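Local coordinates for ferritin (Mycoplasma penetrans, PDB 7DIE), which binds iron at sites within its four-helix bundle, assembles into a 24-subunit shell, and probably takes up, oxidises and stores iron as ferritins do, at residues A[20-25]-A[75-81]; A[29-33]-A[97-102]; A[4-8]-A[67-73]. All coordinates share one frame; numbering follows the deposited sequence.

Contact 1: residues A[20-25]-A[75-81]; sequences YNVELC and LKINQIS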
loop_
_atom_site.group_PDB
_atom_site.type_symbol
_atom_site.label_atom_id
_atom_site.label_comp_id
_atom_site.label_asym_id
_atom_site.label_seq_id
_atom_site.Cartn_x
_atom_site.Cartn_y
_atom_site.Cartn_z
ATOM N N TYR A 20 17.200 -43.245 -20.855
ATOM C CA TYR A 20 17.241 -42.881 -19.435
ATOM C C TYR A 20 18.555 -43.327 -18.804
ATOM O O TYR A 20 19.209 -42.563 -18.077
ATOM C CB TYR A 20 16.046 -43.493 -18.693
ATOM C CG TYR A 20 15.963 -43.110 -17.211
ATOM C CD1 TYR A 20 16.787 -43.705 -16.272
ATOM C CD2 TYR A 20 15.031 -42.181 -16.766
ATOM C CE1 TYR A 20 16.720 -43.366 -14.925
ATOM C CE2 TYR A 20 14.936 -41.841 -15.409
ATOM C CZ TYR A 20 15.787 -42.442 -14.495
ATOM O OH TYR A 20 15.732 -42.121 -13.144
ATOM N N ASN A 21 18.962 -44.576 -19.068
ATOM C CA ASN A 21 20.221 -45.061 -18.508
ATOM C C ASN A 21 21.408 -44.250 -19.012
ATOM O O ASN A 21 22.394 -44.089 -18.292
ATOM C CB ASN A 21 20.418 -46.550 -18.840
ATOM C CG ASN A 21 19.576 -47.459 -17.967
ATOM O OD1 ASN A 21 20.024 -47.907 -16.911
ATOM N ND2 ASN A 21 18.341 -47.721 -18.390
ATOM N N VAL A 22 21.347 -43.756 -20.250
ATOM C CA VAL A 22 22.458 -42.965 -20.777
ATOM C C VAL A 22 22.509 -41.594 -20.109
ATOM O O VAL A 22 23.596 -41.085 -19.783
ATOM C CB VAL A 22 22.354 -42.853 -22.309
ATOM C CG1 VAL A 22 23.386 -41.857 -22.845
ATOM C CG2 VAL A 22 22.550 -44.239 -22.954
ATOM N N GLU A 23 21.345 -40.968 -19.885
ATOM C CA GLU A 23 21.346 -39.696 -19.143
ATOM C C GLU A 23 21.818 -39.892 -17.704
ATOM O O GLU A 23 22.517 -39.034 -17.144
ATOM C CB GLU A 23 19.948 -39.070 -19.149
ATOM C CG GLU A 23 19.373 -38.799 -20.551
ATOM C CD GLU A 23 19.768 -37.432 -21.097
ATOM O OE1 GLU A 23 20.747 -36.829 -20.588
ATOM O OE2 GLU A 23 19.090 -36.958 -22.035
ATOM N N LEU A 24 21.422 -41.003 -17.079
ATOM C CA LEU A 24 21.884 -41.304 -15.727
ATOM C C LEU A 24 23.368 -41.638 -15.720
ATOM O O LEU A 24 24.083 -41.311 -14.768
ATOM C CB LEU A 24 21.067 -42.468 -15.142
ATOM C CG LEU A 24 21.482 -43.005 -13.767
ATOM C CD1 LEU A 24 21.504 -41.878 -12.725
ATOM C CD2 LEU A 24 20.531 -44.155 -13.338
ATOM N N CYS A 25 23.854 -42.299 -16.770
ATOM C CA CYS A 25 25.286 -42.556 -16.835
ATOM C C CYS A 25 26.047 -41.237 -16.845
ATOM O O CYS A 25 27.048 -41.074 -16.130
ATOM C CB CYS A 25 25.606 -43.402 -18.076
ATOM S SG CYS A 25 27.351 -43.840 -18.228
ATOM N N LEU A 75 10.164 -48.630 -16.888
ATOM C CA LEU A 75 11.556 -48.191 -16.933
ATOM C C LEU A 75 12.464 -49.251 -16.324
ATOM O O LEU A 75 12.259 -49.674 -15.186
ATOM C CB LEU A 75 11.726 -46.876 -16.167
ATOM C CG LEU A 75 13.153 -46.405 -15.890
ATOM C CD1 LEU A 75 13.835 -46.066 -17.205
ATOM C CD2 LEU A 75 13.116 -45.163 -14.979
ATOM N N LYS A 76 13.487 -49.653 -17.066
ATOM C CA LYS A 76 14.450 -50.646 -16.605
ATOM C C LYS A 76 15.817 -49.985 -16.449
ATOM O O LYS A 76 16.394 -49.526 -17.435
ATOM C CB LYS A 76 14.528 -51.810 -17.597
ATOM C CG LYS A 76 13.170 -52.448 -17.947
ATOM C CD LYS A 76 13.124 -52.914 -19.404
ATOM C CE LYS A 76 11.783 -53.552 -19.756
ATOM N NZ LYS A 76 11.737 -54.039 -21.167
ATOM N N ILE A 77 16.329 -49.936 -15.222
ATOM C CA ILE A 77 17.689 -49.462 -14.963
ATOM C C ILE A 77 18.629 -50.653 -15.023
ATOM O O ILE A 77 18.301 -51.733 -14.517
ATOM C CB ILE A 77 17.801 -48.762 -13.595
ATOM C CG1 ILE A 77 16.697 -47.711 -13.395
ATOM C CG2 ILE A 77 19.209 -48.192 -13.397
ATOM C CD1 ILE A 77 16.607 -46.740 -14.466
ATOM N N ASN A 78 19.798 -50.473 -15.626
ATOM C CA ASN A 78 20.738 -51.584 -15.706
ATOM C C ASN A 78 22.161 -51.036 -15.793
ATOM O O ASN A 78 22.410 -49.856 -15.528
ATOM C CB ASN A 78 20.377 -52.492 -16.892
ATOM C CG ASN A 78 20.412 -51.756 -18.209
ATOM O OD1 ASN A 78 21.201 -50.828 -18.401
ATOM N ND2 ASN A 78 19.556 -52.170 -19.135
ATOM N N GLN A 79 23.091 -51.896 -16.209
ATOM C CA GLN A 79 24.516 -51.578 -16.195
ATOM C C GLN A 79 24.875 -50.421 -17.115
ATOM O O GLN A 79 25.951 -49.838 -16.957
ATOM C CB GLN A 79 25.322 -52.813 -16.610
ATOM C CG GLN A 79 25.657 -53.764 -15.476
ATOM C CD GLN A 79 24.438 -54.209 -14.684
ATOM O OE1 GLN A 79 24.425 -54.145 -13.448
ATOM N NE2 GLN A 79 23.403 -54.672 -15.392
ATOM N N ILE A 80 24.022 -50.092 -18.087
ATOM C CA ILE A 80 24.307 -48.951 -18.959
ATOM C C ILE A 80 24.484 -47.680 -18.138
ATOM O O ILE A 80 25.235 -46.777 -18.527
ATOM C CB ILE A 80 23.195 -48.798 -20.017
ATOM C CG1 ILE A 80 23.168 -50.027 -20.924
ATOM C CG2 ILE A 80 23.410 -47.536 -20.892
ATOM C CD1 ILE A 80 24.512 -50.319 -21.524
ATOM N N SER A 81 23.831 -47.608 -16.976
ATOM C CA SER A 81 23.835 -46.395 -16.163
ATOM C C SER A 81 25.135 -46.167 -15.406
ATOM O O SER A 81 25.302 -45.092 -14.825
ATOM C CB SER A 81 22.685 -46.446 -15.157
ATOM O OG SER A 81 22.966 -47.386 -14.112
#
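Asn21, on helix 10-39, clasps the extended backbone of residues 76-78 with both ends of its amide. Its ND2 donates to Lys76 O over 2.8 Å, in the carbonyl plane, and the acceptor lies almost in the amide's own plane. Its OD1 accepts from Asn78 N at 2.9 Å, a nearly straight bond (166° at the hydrogen) whose donor is tilted from the carbonyl plane. The two bonds bracket Ile77 and set the amide's rotation; ND2 also donates to Ser17 O one helical turn back. A second polar group belongs to the loop itself: Asn78 OD1 accepts from Ile80 N in an Asx turn, and Asn78 O receives both Ser81 N and Ser81 OG, which shapes the 3-10 turn at 79-81.

Weaker CA-H...O contacts bring that turn onto the helix, with Cys25 CA 3.2 Å from Ser81 O and Ser81 CA facing Asn21 O.

The apolar contacts flank the amide. Tyr20 has CG anti to its backbone N (chi1 -177°), which turns one ring face to Leu75, whose methyl CD2 sits over the ring centre in a CH-pi contact, 3.8 Å from the centroid. Ile77 CD1 meets Tyr20 CE1 obliquely at 3.4 Å. Farther along, Leu24 CD2 rests against Ser81 CB at 3.6 Å, and Ile80 CG2 lies beside Val22 CG2.

Asn28 and Phe31 of a second subunit pack on this same region. Before its 3-10 turn the loop lacks regular secondary structure; Asn21 gives its backbone a donor and an acceptor, much as a peptide group would, and Ser17 OG, bonded to Lys76 N, shares in holding it.

Contact 2: residues A[29-33]-A[97-102]; sequences LYFHL and AALKME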
loop_
_atom_site.group_PDB
_atom_site.type_symbol
_atom_site.label_atom_id
_atom_site.label_comp_id
_atom_site.label_asym_id
_atom_site.label_seq_id
_atom_site.Cartn_x
_atom_site.Cartn_y
_atom_site.Cartn_z
ATOM N N LEU A 29 28.572 -39.929 -14.036
ATOM C CA LEU A 29 29.922 -39.483 -14.375
ATOM C C LEU A 29 30.176 -38.068 -13.873
ATOM O O LEU A 29 31.238 -37.781 -13.294
ATOM C CB LEU A 29 30.153 -39.573 -15.891
ATOM C CG LEU A 29 31.537 -39.032 -16.283
ATOM C CD1 LEU A 29 32.666 -39.932 -15.747
ATOM C CD2 LEU A 29 31.670 -38.826 -17.784
ATOM N N TYR A 30 29.202 -37.169 -14.050
ATOM C CA TYR A 30 29.424 -35.771 -13.669
ATOM C C TYR A 30 29.581 -35.617 -12.159
ATOM O O TYR A 30 30.390 -34.800 -11.693
ATOM C CB TYR A 30 28.287 -34.877 -14.202
ATOM C CG TYR A 30 28.199 -34.885 -15.718
ATOM C CD1 TYR A 30 29.307 -35.236 -16.487
ATOM C CD2 TYR A 30 27.004 -34.582 -16.386
ATOM C CE1 TYR A 30 29.240 -35.274 -17.886
ATOM C CE2 TYR A 30 26.926 -34.613 -17.786
ATOM C CZ TYR A 30 28.058 -34.968 -18.526
ATOM O OH TYR A 30 28.022 -35.021 -19.905
ATOM N N PHE A 31 28.830 -36.383 -11.368
ATOM C CA PHE A 31 29.041 -36.291 -9.924
ATOM C C PHE A 31 30.412 -36.841 -9.543
ATOM O O PHE A 31 31.074 -36.305 -8.648
ATOM C CB PHE A 31 27.915 -37.015 -9.176
ATOM C CG PHE A 31 26.582 -36.312 -9.278
ATOM C CD1 PHE A 31 26.461 -34.976 -8.909
ATOM C CD2 PHE A 31 25.467 -36.973 -9.766
ATOM C CE1 PHE A 31 25.240 -34.311 -9.000
ATOM C CE2 PHE A 31 24.245 -36.322 -9.872
ATOM C CZ PHE A 31 24.132 -34.980 -9.483
ATOM N N HIS A 32 30.854 -37.917 -10.204
ATOM C CA HIS A 32 32.227 -38.386 -10.015
ATOM C C HIS A 32 33.231 -37.298 -10.394
ATOM O O HIS A 32 34.142 -36.968 -9.616
ATOM C CB HIS A 32 32.457 -39.659 -10.844
ATOM C CG HIS A 32 33.889 -40.094 -10.901
ATOM N ND1 HIS A 32 34.566 -40.598 -9.806
ATOM C CD2 HIS A 32 34.778 -40.093 -11.924
ATOM C CE1 HIS A 32 35.808 -40.885 -10.155
ATOM N NE2 HIS A 32 35.959 -40.601 -11.435
ATOM N N LEU A 33 33.060 -36.711 -11.581
ATOM C CA LEU A 33 33.981 -35.685 -12.062
ATOM C C LEU A 33 33.951 -34.441 -11.182
ATOM O O LEU A 33 34.948 -33.717 -11.101
ATOM C CB LEU A 33 33.642 -35.333 -13.507
ATOM C CG LEU A 33 33.918 -36.453 -14.521
ATOM C CD1 LEU A 33 33.767 -35.934 -15.950
ATOM C CD2 LEU A 33 35.297 -37.077 -14.305
ATOM N N ALA A 97 36.783 -36.479 -20.699
ATOM C CA ALA A 97 35.820 -37.529 -20.397
ATOM C C ALA A 97 34.402 -36.982 -20.423
ATOM O O ALA A 97 33.483 -37.652 -20.906
ATOM C CB ALA A 97 36.142 -38.149 -19.040
ATOM N N ALA A 98 34.208 -35.759 -19.912
ATOM C CA ALA A 98 32.886 -35.137 -19.944
ATOM C C ALA A 98 32.419 -34.893 -21.375
ATOM O O ALA A 98 31.247 -35.119 -21.703
ATOM C CB ALA A 98 32.910 -33.821 -19.163
ATOM N N LEU A 99 33.315 -34.397 -22.237
ATOM C CA LEU A 99 32.947 -34.165 -23.632
ATOM C C LEU A 99 32.558 -35.467 -24.329
ATOM O O LEU A 99 31.586 -35.503 -25.096
ATOM C CB LEU A 99 34.109 -33.490 -24.365
ATOM C CG LEU A 99 33.841 -32.987 -25.780
ATOM C CD1 LEU A 99 32.761 -31.918 -25.759
ATOM C CD2 LEU A 99 35.130 -32.436 -26.395
ATOM N N LYS A 100 33.312 -36.546 -24.089
ATOM C CA LYS A 100 32.955 -37.833 -24.685
ATOM C C LYS A 100 31.589 -38.301 -24.201
ATOM O O LYS A 100 30.782 -38.819 -24.983
ATOM C CB LYS A 100 34.009 -38.895 -24.351
ATOM C CG LYS A 100 35.331 -38.718 -25.054
ATOM C CD LYS A 100 36.356 -39.738 -24.554
ATOM C CE LYS A 100 37.772 -39.189 -24.710
ATOM N NZ LYS A 100 38.745 -39.869 -23.812
ATOM N N MET A 101 31.314 -38.118 -22.911
ATOM C CA MET A 101 30.046 -38.576 -22.349
ATOM C C MET A 101 28.873 -37.805 -22.928
ATOM O O MET A 101 27.886 -38.397 -23.371
ATOM C CB MET A 101 30.073 -38.425 -20.833
ATOM C CG MET A 101 28.765 -38.795 -20.159
ATOM S SD MET A 101 28.595 -40.593 -20.093
ATOM C CE MET A 101 27.121 -40.880 -21.065
ATOM N N GLU A 102 28.945 -36.467 -22.910
ATOM C CA GLU A 102 27.808 -35.699 -23.407
ATOM C C GLU A 102 27.608 -35.935 -24.893
ATOM O O GLU A 102 26.472 -35.954 -25.383
ATOM C CB GLU A 102 27.999 -34.208 -23.116
ATOM C CG GLU A 102 26.708 -33.422 -23.207
ATOM C CD GLU A 102 25.631 -33.956 -22.267
ATOM O OE1 GLU A 102 25.926 -34.192 -21.081
ATOM O OE2 GLU A 102 24.484 -34.118 -22.710
#
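Tyr30 reaches from helix 10-39 to Glu102 on helix 91-118, and its hydroxyl bonds the carboxylate. Its CB points neither at nor away from the partner helix; with CG anti to the carbonyl carbon (chi1 -62°), the ring extends toward helix 91-118. Along the ring, CE1 passes Ala98 CB at 4.1 Å and comes about as near to Met101 CG, both oblique to the ring. CZ lies 3.4 Å from Glu102 OE1, which approaches the ring's edge close to its plane. At the tip, OH donates to Glu102 OE1 over a short 2.5 Å, meeting that oxygen on its anti side, 22° out of the carboxylate plane. Glu102 CB is the next atom against the hydroxyl, at 3.3 Å. The glutamate chain bends at chi2 to present OE1, while OE2 is held by a salt bridge to Lys56. Both oxygens thus have partners.

Leucines on the same helix face complete the interface. Leu29 CD2 presses on Met101 CB at 3.5 Å, tighter than usual for carbons, as the two chains slide past each other in opposite directions. One turn on, Leu33 CD1 touches Ala98 CB at 3.9 Å.

The two short helical segments run antiparallel (170°), with axes 10.8 Å apart, inside the ferritin four-helix bundle. Glu102 also touches Asp138, an iron ligand, and its side chain lies about 6 Å from a bound iron ion. Tyr30 packs on Met52 of helix 43-70 and Ile142 of helix 122-150, so the bond sits among all four long helices.

Contact 3: residues A[4-8]-A[67-73]; sequences SVFNK and YMMKVDS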
loop_
_atom_site.group_PDB
_atom_site.type_symbol
_atom_site.label_atom_id
_atom_site.label_comp_id
_atom_site.label_asym_id
_atom_site.label_seq_id
_atom_site.Cartn_x
_atom_site.Cartn_y
_atom_site.Cartn_z
ATOM N N SER A 4 -2.207 -52.771 -21.798
ATOM C CA SER A 4 -2.532 -51.352 -21.678
ATOM C C SER A 4 -3.171 -50.830 -22.953
ATOM O O SER A 4 -2.829 -51.258 -24.054
ATOM C CB SER A 4 -1.283 -50.521 -21.355
ATOM O OG SER A 4 -1.483 -49.155 -21.689
ATOM N N VAL A 5 -4.084 -49.870 -22.796
ATOM C CA VAL A 5 -4.726 -49.258 -23.947
ATOM C C VAL A 5 -3.727 -48.498 -24.807
ATOM O O VAL A 5 -4.011 -48.221 -25.971
ATOM C CB VAL A 5 -5.879 -48.342 -23.483
ATOM C CG1 VAL A 5 -5.339 -47.099 -22.749
ATOM C CG2 VAL A 5 -6.755 -47.946 -24.658
ATOM N N PHE A 6 -2.548 -48.164 -24.276
ATOM C CA PHE A 6 -1.590 -47.401 -25.076
ATOM C C PHE A 6 -0.836 -48.294 -26.047
ATOM O O PHE A 6 -0.437 -47.833 -27.124
ATOM C CB PHE A 6 -0.626 -46.660 -24.157
ATOM C CG PHE A 6 -1.270 -45.491 -23.482
ATOM C CD1 PHE A 6 -1.334 -44.264 -24.130
ATOM C CD2 PHE A 6 -1.889 -45.641 -22.242
ATOM C CE1 PHE A 6 -1.958 -43.171 -23.527
ATOM C CE2 PHE A 6 -2.520 -44.550 -21.635
ATOM C CZ PHE A 6 -2.552 -43.315 -22.295
ATOM N N ASN A 7 -0.643 -49.561 -25.684
ATOM C CA ASN A 7 -0.105 -50.567 -26.599
ATOM C C ASN A 7 1.192 -50.097 -27.264
ATOM O O ASN A 7 1.353 -50.162 -28.482
ATOM C CB ASN A 7 -1.150 -50.927 -27.652
ATOM C CG ASN A 7 -0.766 -52.147 -28.448
ATOM O OD1 ASN A 7 -0.300 -53.145 -27.892
ATOM N ND2 ASN A 7 -0.947 -52.074 -29.758
ATOM N N LYS A 8 2.116 -49.584 -26.455
ATOM C CA LYS A 8 3.376 -49.094 -27.005
ATOM C C LYS A 8 4.234 -50.279 -27.431
ATOM O O LYS A 8 4.154 -51.361 -26.857
ATOM C CB LYS A 8 4.135 -48.246 -25.977
ATOM C CG LYS A 8 3.347 -47.026 -25.439
ATOM C CD LYS A 8 2.861 -46.091 -26.545
ATOM C CE LYS A 8 4.014 -45.366 -27.265
ATOM N NZ LYS A 8 3.487 -44.569 -28.407
ATOM N N TYR A 67 7.135 -39.584 -19.022
ATOM C CA TYR A 67 6.592 -40.039 -20.297
ATOM C C TYR A 67 6.276 -41.530 -20.260
ATOM O O TYR A 67 5.208 -41.956 -20.713
ATOM C CB TYR A 67 7.573 -39.741 -21.439
ATOM C CG TYR A 67 7.109 -40.363 -22.759
ATOM C CD1 TYR A 67 5.919 -39.960 -23.358
ATOM C CD2 TYR A 67 7.850 -41.369 -23.386
ATOM C CE1 TYR A 67 5.469 -40.541 -24.558
ATOM C CE2 TYR A 67 7.407 -41.959 -24.578
ATOM C CZ TYR A 67 6.218 -41.548 -25.156
ATOM O OH TYR A 67 5.786 -42.121 -26.343
ATOM N N MET A 68 7.195 -42.347 -19.732
ATOM C CA MET A 68 6.917 -43.775 -19.680
ATOM C C MET A 68 5.647 -44.052 -18.886
ATOM O O MET A 68 4.825 -44.875 -19.298
ATOM C CB MET A 68 8.126 -44.528 -19.114
ATOM C CG MET A 68 9.330 -44.420 -20.060
ATOM S SD MET A 68 10.668 -45.614 -19.785
ATOM C CE MET A 68 10.009 -47.040 -20.685
ATOM N N MET A 69 5.442 -43.336 -17.773
ATOM C CA MET A 69 4.220 -43.526 -16.992
ATOM C C MET A 69 2.979 -43.099 -17.770
ATOM O O MET A 69 1.927 -43.741 -17.658
ATOM C CB MET A 69 4.308 -42.759 -15.664
ATOM C CG MET A 69 5.352 -43.342 -14.684
ATOM S SD MET A 69 5.339 -42.460 -13.099
ATOM C CE MET A 69 5.857 -40.851 -13.600
ATOM N N LYS A 70 3.075 -42.011 -18.552
ATOM C CA LYS A 70 1.939 -41.581 -19.377
ATOM C C LYS A 70 1.468 -42.703 -20.293
ATOM O O LYS A 70 0.264 -42.856 -20.536
ATOM C CB LYS A 70 2.313 -40.366 -20.232
ATOM C CG LYS A 70 2.435 -39.034 -19.478
ATOM C CD LYS A 70 1.077 -38.559 -18.979
ATOM C CE LYS A 70 1.191 -37.318 -18.088
ATOM N NZ LYS A 70 -0.129 -37.009 -17.451
ATOM N N VAL A 71 2.400 -43.492 -20.815
ATOM C CA VAL A 71 2.045 -44.551 -21.750
ATOM C C VAL A 71 2.164 -45.937 -21.105
ATOM O O VAL A 71 2.284 -46.940 -21.813
ATOM C CB VAL A 71 2.867 -44.443 -23.046
ATOM C CG1 VAL A 71 2.486 -43.164 -23.807
ATOM C CG2 VAL A 71 4.362 -44.438 -22.761
ATOM N N ASP A 72 2.132 -46.001 -19.765
ATOM C CA ASP A 72 2.052 -47.259 -19.007
ATOM C C ASP A 72 3.212 -48.204 -19.305
ATOM O O ASP A 72 3.052 -49.422 -19.227
ATOM C CB ASP A 72 0.734 -48.005 -19.267
ATOM C CG ASP A 72 -0.482 -47.305 -18.676
ATOM O OD1 ASP A 72 -0.332 -46.464 -17.762
ATOM O OD2 ASP A 72 -1.604 -47.612 -19.136
ATOM N N SER A 73 4.387 -47.684 -19.643
ATOM C CA SER A 73 5.535 -48.535 -19.927
ATOM C C SER A 73 6.521 -48.546 -18.765
ATOM O O SER A 73 6.552 -47.633 -17.935
ATOM C CB SER A 73 6.237 -48.073 -21.199
ATOM O OG SER A 73 5.325 -48.167 -22.270
HETATM O O HOH W 1 1.954 -49.343 -23.228
#
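Ser4 and Phe6, in the loop before helix 10-39, lie against the Schellman motif that ends helix 43-70. In that motif Asp72, with positive phi (59°), is the C-prime residue: Ser73 N returns to Met68 O and Asp72 N to Met69 O. The N-terminal segment has no regular helix or strand; Phe6 N bonds back to Ser4 OG in an ST turn.

The same Ser4 OG donates outward to Asp72 OD2 at 3.0 Å, using the anti lone pair of the carboxylate. One hydroxyl therefore joins the turn of one segment to the helix end of the other. Phe6 lays a ring face over the end of the helix: Lys70 O stands 3.3 Å above the plane, offset toward the rim, and Val71 CA makes a CH-pi contact 4.1 Å from the centroid. Asp72 OD2 comes to the ring's edge, 3.7 Å from Phe6 CD2, its carboxylate plane nearly perpendicular to the ring.

Lys8 follows, bent at chi2 and chi3 (-56° and -67°) so that the chain curls over Val71. CG touches Val71 CB at 3.6 Å, and CE passes the Tyr67 hydroxyl, which is itself bonded to Thr124. The ammonium goes on to salt bridges with Asp121 and Glu123.

A neighbouring subunit packs against both segments: its Arg106 bonds Phe6 O, and its Glu137 and Glu140 pair with Lys70. The N-terminal tail is thus set between its own helix end and a neighbour. One water completes the join, donating to Val71 O at 2.8 Å and accepting from Lys8 N at 3.2 Å.

From the N terminus, the chain first lays residues 4-8 where contact 3 will close, then runs along helix 10-39, giving residues 20-25 to contact 1 and 29-33 to contact 2. Helix 43-70 comes back to complete contact 3 at its end; the loop that follows completes contact 1, and helix 91-118 completes contact 2. The first partners and the second partners thus come in the same order, and all three contacts cross without nesting. Contacts 1 and 2 touch through Cys25 and Met101, and contacts 1 and 3 through Leu75 and Met68. Contacts 2 and 3 stay about 17 Å apart at their nearest atoms. Together they tie the tail, the connecting loop and three helices.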